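Local coordinates for uncharacterized protein (Bombyx mori, PDB 5AZ0), which probably reduces carbonyl compounds with a nicotinamide cofactor, as an aldo-keto reductase of the silkworm, at residues L11-E16 and T169-V174; I69-F74 and P79-V84; V131-M136 and P193-I198. All blocks are in the same frame, centred on the assembly; numbering follows the deposited sequence.

From the N terminus, the chain first passes residues 11-16, the turn of a small hairpin. Residues 69-74 and 79-84 follow and close the short loop of interaction 2, which falls wholly within the span of interaction 1. Residues 131-136 come next and open interaction 3. Residues 169-174 then close interaction 1, and residues 193-198 close interaction 3, so these two cross along the chain. In the barrel, strand 172-175 lies between strands 133-136 and 195-199, which places interactions 1 and 3 side by side. Interaction 2 joins another strand of the same barrel to its helix. Asp70 OD1 meets Gln197 NE2, linking interactions 2 and 3.

Interaction 1 of 3, residues L11-E16 and T169-V174; sequences LNNGDE and TKAIGV
Asn13 and Ala171 come opposite each other with their CA atoms 7.3 Å apart, too far for strand pairing. Residues 11-16 form the turn of the hairpin 8-10/16-18, and residues 169-174 lead into strand 172-175 of the TIM barrel. In aldo-keto reductases such an N-terminal hairpin closes the bottom of the barrel, and this contact sits at that end. The turn is type I from Leu11 to Gly14. Gly14 N donates to Leu11 O, and Leu11 N donates to Asp15 O at 2.8 Å, the pattern of a G1 beta bulge. Gly14 has phi 99°, a conformation suited to glycine.

The side chain of Asn13 carries much of the contact. Its CG lies between the backbone N and the carbonyl carbon (chi1 78°), which swings the amide back over the turn. Asn13 OD1 accepts from Asp15 N at 3.0 Å, an Asx turn, with the donor well above the carbonyl plane. ND2 faces residues 169-174. Asn13 ND2 is 2.9 Å from Lys170 O, but the angle is too poor for a hydrogen bond. The methyl of Ala171 is also touched, Asn13 ND2 to Ala171 CB 3.6 Å. A weak hydrogen bond joins Asn13 ND2 to Asp15 OD2 within the turn.

Asp15 crosses Lys170 at about a right angle. Asp15 OD2 lies 3.8 Å from Lys170 CB, so it meets the root of the lysine. The lysine chain bends away, and Lys170 NZ stays 6.2 Å from Asp15 OD2. Around the contact, Asn12 ND2 bonds to Pro193 O and Leu11 packs on Val195. Bridging the two neighbours of Lys170 in the chain, Thr169 OG1 donates to Ala171 O at 2.7 Å, tilted 31° from the carbonyl plane.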
# COMPACT_ATOMS: atom_id res chain seq x y z
N LEU A 11 0.18 8.22 -13.36
CA LEU A 11 1.27 8.70 -12.51
C LEU A 11 2.02 9.85 -13.15
O LEU A 11 1.95 10.07 -14.35
CB LEU A 11 2.27 7.56 -12.26
CG LEU A 11 1.72 6.34 -11.52
CD1 LEU A 11 2.80 5.26 -11.57
CD2 LEU A 11 1.27 6.70 -10.12
N ASN A 12 2.78 10.56 -12.32
CA ASN A 12 3.57 11.72 -12.79
C ASN A 12 4.79 11.40 -13.56
O ASN A 12 5.57 12.29 -13.95
CB ASN A 12 3.94 12.60 -11.59
CG ASN A 12 4.83 11.90 -10.57
OD1 ASN A 12 5.23 10.72 -10.76
ND2 ASN A 12 5.05 12.57 -9.45
N ASN A 13 4.96 10.12 -13.89
CA ASN A 13 5.99 9.70 -14.82
C ASN A 13 5.50 9.12 -16.16
O ASN A 13 6.29 8.50 -16.89
CB ASN A 13 6.84 8.63 -14.14
CG ASN A 13 6.16 7.26 -14.13
OD1 ASN A 13 4.95 7.14 -14.24
ND2 ASN A 13 6.95 6.23 -14.01
N GLY A 14 4.22 9.25 -16.47
CA GLY A 14 3.72 8.71 -17.75
C GLY A 14 3.01 7.34 -17.68
O GLY A 14 2.37 6.92 -18.66
N ASP A 15 3.14 6.64 -16.56
CA ASP A 15 2.64 5.28 -16.47
C ASP A 15 1.31 5.29 -15.77
O ASP A 15 1.01 6.16 -15.03
CB ASP A 15 3.59 4.36 -15.68
CG ASP A 15 4.90 4.10 -16.39
OD1 ASP A 15 4.97 4.32 -17.60
OD2 ASP A 15 5.90 3.81 -15.69
N GLU A 16 0.57 4.24 -15.99
CA GLU A 16 -0.71 3.98 -15.30
C GLU A 16 -0.57 3.09 -14.12
O GLU A 16 0.23 2.17 -14.15
CB GLU A 16 -1.62 3.15 -16.27
CG GLU A 16 -2.01 4.00 -17.43
CD GLU A 16 -3.13 3.43 -18.26
OE1 GLU A 16 -3.12 2.22 -18.57
OE2 GLU A 16 -3.95 4.24 -18.60
N THR A 169 13.33 -0.59 -11.99
CA THR A 169 11.97 -0.25 -11.70
C THR A 169 11.54 0.75 -12.72
O THR A 169 12.39 1.48 -13.28
CB THR A 169 11.82 0.33 -10.31
OG1 THR A 169 10.44 0.57 -10.02
CG2 THR A 169 12.61 1.59 -10.11
N LYS A 170 10.25 0.79 -12.98
CA LYS A 170 9.69 1.81 -13.92
C LYS A 170 9.20 3.04 -13.12
O LYS A 170 8.87 4.02 -13.71
CB LYS A 170 8.50 1.29 -14.67
CG LYS A 170 8.75 0.08 -15.55
CD LYS A 170 9.65 0.45 -16.72
CE LYS A 170 9.17 -0.21 -18.05
NZ LYS A 170 9.70 0.48 -19.27
N ALA A 171 9.17 2.97 -11.79
CA ALA A 171 8.74 4.10 -10.99
C ALA A 171 9.25 4.01 -9.57
O ALA A 171 9.40 2.88 -9.03
CB ALA A 171 7.20 4.26 -10.99
N ILE A 172 9.43 5.19 -8.95
CA ILE A 172 9.84 5.28 -7.54
C ILE A 172 8.83 6.08 -6.76
O ILE A 172 8.25 7.07 -7.29
CB ILE A 172 11.30 5.82 -7.40
CG1 ILE A 172 11.45 7.20 -8.09
CG2 ILE A 172 12.30 4.86 -8.02
CD1 ILE A 172 12.79 7.82 -7.97
N GLY A 173 8.63 5.68 -5.51
CA GLY A 173 7.68 6.30 -4.63
C GLY A 173 8.08 6.09 -3.18
O GLY A 173 9.12 5.44 -2.88
N VAL A 174 7.20 6.55 -2.27
CA VAL A 174 7.41 6.46 -0.84
C VAL A 174 6.20 5.92 -0.17
O VAL A 174 5.12 5.79 -0.73
CB VAL A 174 7.83 7.85 -0.22
CG1 VAL A 174 9.14 8.36 -0.82
CG2 VAL A 174 6.73 8.94 -0.39

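Interaction 2 of 3, residues I69-F74 and P79-V84; sequences IDTAHF and PEIGQV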
# COMPACT_ATOMS: atom_id res chain seq x y z
N ILE A 69 -0.48 -5.78 -8.10
CA ILE A 69 -0.06 -6.59 -6.98
C ILE A 69 0.93 -5.80 -6.10
O ILE A 69 1.97 -5.39 -6.57
CB ILE A 69 0.67 -7.86 -7.50
CG1 ILE A 69 -0.22 -8.70 -8.39
CG2 ILE A 69 1.12 -8.72 -6.32
CD1 ILE A 69 0.59 -9.74 -9.17
N ASP A 70 0.64 -5.68 -4.82
CA ASP A 70 1.43 -4.87 -3.90
C ASP A 70 2.14 -5.80 -3.00
O ASP A 70 1.49 -6.61 -2.30
CB ASP A 70 0.51 -3.95 -3.06
CG ASP A 70 1.30 -3.02 -2.14
OD1 ASP A 70 1.81 -1.99 -2.67
OD2 ASP A 70 1.41 -3.35 -0.90
N THR A 71 3.47 -5.79 -3.05
CA THR A 71 4.16 -6.57 -2.09
C THR A 71 5.36 -5.81 -1.54
O THR A 71 5.51 -4.64 -1.81
CB THR A 71 4.56 -7.98 -2.67
OG1 THR A 71 4.88 -8.84 -1.57
CG2 THR A 71 5.72 -7.92 -3.60
N ALA A 72 6.20 -6.50 -0.78
CA ALA A 72 7.36 -5.88 -0.12
C ALA A 72 8.39 -6.94 0.32
O ALA A 72 7.99 -8.00 0.60
CB ALA A 72 6.91 -5.06 1.10
N HIS A 73 9.67 -6.59 0.41
CA HIS A 73 10.62 -7.44 1.06
C HIS A 73 10.13 -7.91 2.42
O HIS A 73 10.07 -9.14 2.70
CB HIS A 73 11.95 -6.72 1.18
CG HIS A 73 12.99 -7.52 1.88
ND1 HIS A 73 14.12 -6.95 2.44
CD2 HIS A 73 13.08 -8.86 2.13
CE1 HIS A 73 14.86 -7.90 2.99
NE2 HIS A 73 14.24 -9.07 2.82
N PHE A 74 9.66 -6.96 3.23
CA PHE A 74 9.14 -7.28 4.55
C PHE A 74 8.00 -8.29 4.62
O PHE A 74 7.77 -8.82 5.67
CB PHE A 74 8.71 -5.99 5.27
CG PHE A 74 8.36 -6.17 6.72
CD1 PHE A 74 9.36 -6.43 7.64
CD2 PHE A 74 7.03 -6.04 7.17
CE1 PHE A 74 9.06 -6.60 9.01
CE2 PHE A 74 6.72 -6.19 8.54
CZ PHE A 74 7.73 -6.48 9.46
N PRO A 79 8.99 -14.64 -3.09
CA PRO A 79 9.26 -15.86 -3.95
C PRO A 79 7.97 -16.52 -4.38
O PRO A 79 7.74 -16.76 -5.56
CB PRO A 79 10.15 -16.73 -3.04
CG PRO A 79 10.77 -15.73 -2.09
CD PRO A 79 9.65 -14.79 -1.78
N GLU A 80 7.03 -16.66 -3.46
CA GLU A 80 5.76 -17.30 -3.80
C GLU A 80 4.91 -16.46 -4.75
O GLU A 80 4.21 -16.99 -5.63
CB GLU A 80 4.96 -17.62 -2.55
CG GLU A 80 5.58 -18.64 -1.59
CD GLU A 80 6.50 -18.03 -0.50
OE1 GLU A 80 7.23 -17.01 -0.68
OE2 GLU A 80 6.52 -18.61 0.59
N ILE A 81 4.92 -15.12 -4.57
CA ILE A 81 4.14 -14.26 -5.47
C ILE A 81 4.77 -14.40 -6.87
O ILE A 81 4.10 -14.40 -7.88
CB ILE A 81 4.17 -12.74 -5.05
CG1 ILE A 81 3.57 -12.52 -3.65
CG2 ILE A 81 3.54 -11.86 -6.12
CD1 ILE A 81 2.13 -12.95 -3.51
N GLY A 82 6.08 -14.42 -6.95
CA GLY A 82 6.69 -14.53 -8.29
C GLY A 82 6.40 -15.82 -9.04
O GLY A 82 6.31 -15.81 -10.27
N GLN A 83 6.30 -16.92 -8.30
CA GLN A 83 5.86 -18.23 -8.86
C GLN A 83 4.43 -18.10 -9.42
O GLN A 83 4.18 -18.45 -10.56
CB GLN A 83 5.92 -19.27 -7.76
CG GLN A 83 6.04 -20.73 -8.16
CD GLN A 83 6.58 -21.52 -6.96
OE1 GLN A 83 7.74 -21.33 -6.55
NE2 GLN A 83 5.72 -22.34 -6.35
N VAL A 84 3.52 -17.49 -8.66
CA VAL A 84 2.14 -17.32 -9.13
C VAL A 84 2.13 -16.49 -10.39
O VAL A 84 1.46 -16.87 -11.35
CB VAL A 84 1.19 -16.72 -8.06
CG1 VAL A 84 -0.19 -16.42 -8.61
CG2 VAL A 84 1.06 -17.65 -6.85
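Ile69 and Ile81 meet as branched aliphatic groups; the flat groups of residues 69-74 lie away from the helix, and none takes part in the contact. The ring of Phe74 is stacked with Trp106, meets Trp344 edge-to-face and makes a cation-pi contact with Arg76. The carboxylate of Asp70 forms a salt bridge through OD2 with Lys104 NZ.

The closest contact is between two methyls. Ile69 CG2 and Ile81 CG2 are 4.0 Å apart, an ordinary van der Waals distance. Chi1, measured to CG1, is -59° in Ile69 and -61° in Ile81, which leaves CG2 anti to the backbone N in both. This turns the two branches to each other, while the side chains slide past one another in opposite directions.

The contact belongs to the beta-alpha-beta unit made of strand 68-70, helix 78-90 and strand 100-105, one of the repeating pieces of the TIM barrel. Ile69 points out of the barrel to the helix that follows its strand. Ile81 points back from the helix, and helix 51-64 adds Leu58 against it. The helix runs regularly here, with Gln83 N donating to Pro79 O at 3.1 Å.

Thr71 is the second point of approach. Thr71 CA is 8.4 Å from Ile81 CA, and Thr71 OG1 lies 4.4 Å from Ile81 CG1. The latter distance is loose packing. The hydroxyl is satisfied elsewhere, in a hydrogen bond with Thr24 OG1.

Interaction 3 of 3, residues V131-M136 and P193-I198; sequences VNLVLM and PAVNQI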
# COMPACT_ATOMS: atom_id res chain seq x y z
N VAL A 131 10.46 -4.15 -11.49
CA VAL A 131 9.14 -3.89 -10.94
C VAL A 131 8.57 -2.66 -11.63
O VAL A 131 9.31 -1.90 -12.26
CB VAL A 131 9.12 -3.67 -9.40
CG1 VAL A 131 9.22 -5.02 -8.64
CG2 VAL A 131 10.18 -2.68 -8.92
N ASN A 132 7.27 -2.49 -11.49
CA ASN A 132 6.60 -1.28 -11.97
C ASN A 132 6.77 -0.12 -10.98
O ASN A 132 6.77 1.03 -11.42
CB ASN A 132 5.13 -1.49 -12.21
CG ASN A 132 4.91 -2.57 -13.27
OD1 ASN A 132 5.01 -3.78 -12.95
ND2 ASN A 132 4.66 -2.14 -14.53
N LEU A 133 6.89 -0.45 -9.70
CA LEU A 133 7.02 0.58 -8.70
C LEU A 133 7.85 0.04 -7.51
O LEU A 133 7.62 -1.09 -7.07
CB LEU A 133 5.61 1.02 -8.25
CG LEU A 133 5.57 2.00 -7.07
CD1 LEU A 133 6.20 3.35 -7.46
CD2 LEU A 133 4.10 2.20 -6.70
N VAL A 134 8.79 0.83 -7.00
CA VAL A 134 9.43 0.49 -5.73
C VAL A 134 9.30 1.66 -4.76
O VAL A 134 9.53 2.81 -5.16
CB VAL A 134 10.87 0.03 -5.97
CG1 VAL A 134 11.77 1.13 -6.49
CG2 VAL A 134 11.48 -0.55 -4.69
N LEU A 135 8.96 1.36 -3.53
CA LEU A 135 8.80 2.33 -2.45
C LEU A 135 9.82 2.23 -1.33
O LEU A 135 10.30 1.15 -0.96
CB LEU A 135 7.43 2.17 -1.80
CG LEU A 135 6.23 2.06 -2.73
CD1 LEU A 135 4.93 1.78 -1.96
CD2 LEU A 135 6.09 3.31 -3.58
N MET A 136 10.11 3.39 -0.76
CA MET A 136 10.68 3.52 0.55
C MET A 136 9.64 3.20 1.57
O MET A 136 8.63 3.92 1.74
CB MET A 136 11.32 4.89 0.71
CG MET A 136 12.29 4.95 1.93
SD MET A 136 12.89 6.61 2.32
CE MET A 136 13.29 7.34 0.72
N PRO A 193 8.64 11.48 -6.30
CA PRO A 193 7.94 10.26 -6.07
C PRO A 193 6.67 10.22 -6.88
O PRO A 193 5.99 11.28 -7.05
CB PRO A 193 7.58 10.32 -4.61
CG PRO A 193 7.52 11.82 -4.30
CD PRO A 193 8.64 12.37 -5.12
N ALA A 194 6.32 9.02 -7.34
CA ALA A 194 5.13 8.78 -8.08
C ALA A 194 3.95 8.59 -7.16
O ALA A 194 2.83 8.91 -7.53
CB ALA A 194 5.31 7.54 -8.95
N VAL A 195 4.18 7.94 -6.02
CA VAL A 195 3.12 7.73 -5.11
C VAL A 195 3.61 8.00 -3.69
O VAL A 195 4.79 7.96 -3.41
CB VAL A 195 2.52 6.27 -5.16
CG1 VAL A 195 2.20 5.78 -6.57
CG2 VAL A 195 3.36 5.29 -4.45
N ASN A 196 2.65 8.16 -2.79
CA ASN A 196 2.84 8.08 -1.34
C ASN A 196 1.83 7.13 -0.90
O ASN A 196 0.60 7.37 -1.07
CB ASN A 196 2.63 9.44 -0.64
CG ASN A 196 2.98 9.43 0.86
OD1 ASN A 196 3.65 8.54 1.35
ND2 ASN A 196 2.52 10.45 1.58
N GLN A 197 2.30 6.01 -0.39
CA GLN A 197 1.40 4.95 0.13
C GLN A 197 1.28 5.07 1.61
O GLN A 197 2.27 4.95 2.33
CB GLN A 197 1.87 3.51 -0.26
CG GLN A 197 0.93 2.46 0.25
CD GLN A 197 1.28 1.00 -0.18
OE1 GLN A 197 1.28 0.13 0.64
NE2 GLN A 197 1.45 0.76 -1.46
N ILE A 198 0.02 5.23 2.07
CA ILE A 198 -0.27 5.56 3.46
C ILE A 198 -1.56 4.93 3.89
O ILE A 198 -2.36 4.51 3.08
CB ILE A 198 -0.46 7.10 3.67
CG1 ILE A 198 -1.44 7.66 2.61
CG2 ILE A 198 0.86 7.79 3.62
CD1 ILE A 198 -1.78 9.11 2.76
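Leu133, Leu135, Val195 and Gln197 form the first shell, all four with CB directed to the other segment. Leu133 and Val195 reach for each other tip to tip, with Leu133 CD2 3.9 Å from Val195 CG2. Leu135 comes across Val195 at about a right angle. Leu135 CD2 is only 3.5 Å from Val195 CG2, which is tighter than usual van der Waals contact. One methyl of the valine thus takes both leucines. It stands between the backbone N and the carbonyl carbon of Val195, with chi1 (to CG1) at -48°.

The other methyl of Leu135, CD1, lies across the chain of Gln197. Leu135 CD1 is 3.9 Å from Gln197 CB and 3.7 Å from Gln197 NE2. The glutamine is extended, with CG anti to the backbone N (chi1 -179°), and this carries its amide past the methyl.

The two strands belong to the parallel TIM barrel but are not neighbours in it: strand 172-175 runs between them. Their axes come no closer than 8.4 Å, too wide for backbone pairing, and the contact is made by side chains. The angle between the strands is 60°. The four residues fill part of the barrel interior. The middle segment pairs with both through backbone bonds, Ala171 with Val134 and Ile172 with Ala194.

Further out, the amide of Gln197 is held at both ends. OE1 accepts from Lys104 NZ, and NE2 donates to Asp70 OD1. The Asp70-Lys104 pair is consistent with the Asp-Lys pair of the active site in aldo-keto reductases. An acetate ion, probably from the crystallisation liquor, lies about 4 Å from the side chain of Gln197, nearest atoms taken, and may mark a pocket.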